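PDB 3DRF: oligopeptide-binding protein oppA, which captures oligopeptides in a voluminous, Venus fly-trap-like binding cavity for uptake by the OppABCDF ABC transporter. Local coordinates for residues T424-Y429 / V440-G445. Numbering follows the deposited sequence.
Sequences TIAQNY and VSLYNG
Leu442 spreads its two methyl branches over the helix, CD2 against the methyl of Ala426 and CD1 against the amide end of Gln427. The first is a loose van der Waals contact, with 4.4 Å between Leu442 CD2 and Ala426 CB. In the second, Leu442 CD1 and Gln427 NE2 come within 3.8 Å. This second touch is packing of a methyl beside an amide nitrogen, and no hydrogen bond links the two segments. Gln427 starts off along the flank of the helix; a bend at chi2 (-57°) then swings the amide round towards the leucine, and the two side chains meet at a slant. The backbones stay well apart, Ala426 CA and Leu442 CA being 8.5 Å from each other, and only 96 Å² is buried in all. Here the helix 422-435 packs on the last strand of a beta-alpha-beta unit: strand 407-414 leads into the helix, and strand 439-442 returns parallel to the first, with Ser441 bonded through its backbone to Leu411 and Tyr413. Ala426, which is buried, also touches Tyr413 and Ala415, and Leu442 shares Ala415 and adds Ile430, one turn further along the helix. The Gln427 side, by contrast, is open to solvent. Val440, two residues back on the strand, points the same way as Leu442 but settles on Ile430 and Trp433, beyond 424-429. On another flank of the helix, Tyr429 turns from the strand to Val342 and Val345 of helix 342-349 and makes a cation-pi contact with Arg340, just before that helix. Past Leu442 the chain makes a type II beta turn, closed by Gly445 N donating to Leu442 O at 3.0 Å, with Asn444 at the third position taking the positive phi.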
loop_
_atom_site.group_PDB
_atom_site.type_symbol
_atom_site.label_atom_id
_atom_site.label_comp_id
_atom_site.label_asym_id
_atom_site.label_seq_id
_atom_site.Cartn_x
_atom_site.Cartn_y
_atom_site.Cartn_z
ATOM N N THR A 424 -14.323 20.395 0.167
ATOM C CA THR A 424 -13.866 21.623 -0.482
ATOM C C THR A 424 -12.901 21.292 -1.639
ATOM O O THR A 424 -13.016 21.777 -2.719
ATOM C CB THR A 424 -13.174 22.553 0.552
ATOM O OG1 THR A 424 -14.156 22.967 1.511
ATOM C CG2 THR A 424 -12.623 23.803 -0.119
ATOM N N ILE A 425 -11.958 20.415 -1.376
ATOM C CA ILE A 425 -10.933 20.065 -2.364
ATOM C C ILE A 425 -11.566 19.320 -3.541
ATOM O O ILE A 425 -11.296 19.672 -4.645
ATOM C CB ILE A 425 -9.784 19.240 -1.712
ATOM C CG1 ILE A 425 -8.992 20.154 -0.784
ATOM C CG2 ILE A 425 -8.897 18.638 -2.797
ATOM C CD1 ILE A 425 -8.083 19.374 0.166
ATOM N N ALA A 426 -12.428 18.351 -3.273
ATOM C CA ALA A 426 -13.105 17.632 -4.364
ATOM C C ALA A 426 -13.959 18.574 -5.232
ATOM O O ALA A 426 -13.924 18.504 -6.402
ATOM C CB ALA A 426 -13.948 16.486 -3.778
ATOM N N GLN A 427 -14.717 19.476 -4.612
ATOM C CA GLN A 427 -15.512 20.460 -5.359
ATOM C C GLN A 427 -14.611 21.412 -6.159
ATOM O O GLN A 427 -14.928 21.771 -7.255
ATOM C CB GLN A 427 -16.415 21.235 -4.395
ATOM C CG GLN A 427 -17.554 20.462 -3.842
ATOM C CD GLN A 427 -18.466 19.872 -4.877
ATOM O OE1 GLN A 427 -18.612 20.354 -5.969
ATOM N NE2 GLN A 427 -19.152 18.878 -4.448
ATOM N N ASN A 428 -13.480 21.771 -5.574
ATOM C CA ASN A 428 -12.455 22.550 -6.281
ATOM C C ASN A 428 -11.986 21.877 -7.614
ATOM O O ASN A 428 -11.936 22.530 -8.618
ATOM C CB ASN A 428 -11.257 22.842 -5.373
ATOM C CG ASN A 428 -9.994 23.175 -6.132
ATOM O OD1 ASN A 428 -9.754 24.296 -6.495
ATOM N ND2 ASN A 428 -9.188 22.183 -6.361
ATOM N N TYR A 429 -11.749 20.556 -7.591
ATOM C CA TYR A 429 -11.412 19.834 -8.833
ATOM C C TYR A 429 -12.597 19.793 -9.816
ATOM O O TYR A 429 -12.392 19.964 -10.973
ATOM C CB TYR A 429 -10.834 18.436 -8.536
ATOM C CG TYR A 429 -9.458 18.479 -7.838
ATOM C CD1 TYR A 429 -8.441 19.376 -8.224
ATOM C CD2 TYR A 429 -9.206 17.624 -6.755
ATOM C CE1 TYR A 429 -7.186 19.383 -7.566
ATOM C CE2 TYR A 429 -7.976 17.626 -6.114
ATOM C CZ TYR A 429 -6.983 18.494 -6.524
ATOM O OH TYR A 429 -5.761 18.552 -5.921
ATOM N N VAL A 440 -18.406 16.713 -14.068
ATOM C CA VAL A 440 -18.000 15.679 -13.104
ATOM C C VAL A 440 -18.904 15.782 -11.858
ATOM O O VAL A 440 -19.101 16.836 -11.337
ATOM C CB VAL A 440 -16.497 15.869 -12.731
ATOM C CG1 VAL A 440 -16.076 14.833 -11.655
ATOM C CG2 VAL A 440 -15.626 15.719 -13.932
ATOM N N SER A 441 -19.435 14.663 -11.426
ATOM C CA SER A 441 -20.273 14.633 -10.237
ATOM C C SER A 441 -19.831 13.523 -9.298
ATOM O O SER A 441 -19.346 12.473 -9.726
ATOM C CB SER A 441 -21.745 14.479 -10.606
ATOM O OG SER A 441 -21.985 13.268 -11.275
ATOM N N LEU A 442 -20.002 13.773 -7.983
ATOM C CA LEU A 442 -19.607 12.825 -6.949
ATOM C C LEU A 442 -20.422 11.539 -7.039
ATOM O O LEU A 442 -21.626 11.573 -7.301
ATOM C CB LEU A 442 -19.762 13.450 -5.561
ATOM C CG LEU A 442 -18.835 14.624 -5.239
ATOM C CD1 LEU A 442 -19.111 15.159 -3.841
ATOM C CD2 LEU A 442 -17.378 14.213 -5.381
ATOM N N TYR A 443 -19.800 10.421 -6.722
ATOM C CA TYR A 443 -20.494 9.130 -6.614
ATOM C C TYR A 443 -21.568 9.211 -5.517
ATOM O O TYR A 443 -21.303 9.483 -4.395
ATOM C CB TYR A 443 -19.479 8.036 -6.260
ATOM C CG TYR A 443 -20.046 6.625 -6.306
ATOM C CD1 TYR A 443 -19.795 5.816 -7.405
ATOM C CD2 TYR A 443 -20.811 6.122 -5.260
ATOM C CE1 TYR A 443 -20.292 4.539 -7.482
ATOM C CE2 TYR A 443 -21.306 4.850 -5.330
ATOM C CZ TYR A 443 -21.041 4.068 -6.431
ATOM O OH TYR A 443 -21.583 2.809 -6.464
ATOM N N ASN A 444 -22.801 9.025 -5.958
ATOM C CA ASN A 444 -23.995 9.126 -5.076
ATOM C C ASN A 444 -24.103 10.481 -4.365
ATOM O O ASN A 444 -24.700 10.588 -3.326
ATOM C CB ASN A 444 -24.082 7.948 -4.095
ATOM C CG ASN A 444 -24.471 6.637 -4.816
ATOM O OD1 ASN A 444 -24.756 6.611 -5.974
ATOM N ND2 ASN A 444 -24.510 5.562 -4.074
ATOM N N GLY A 445 -23.514 11.503 -4.960
ATOM C CA GLY A 445 -23.637 12.878 -4.469
ATOM C C GLY A 445 -22.906 13.160 -3.174
ATOM O O GLY A 445 -23.192 14.107 -2.526
#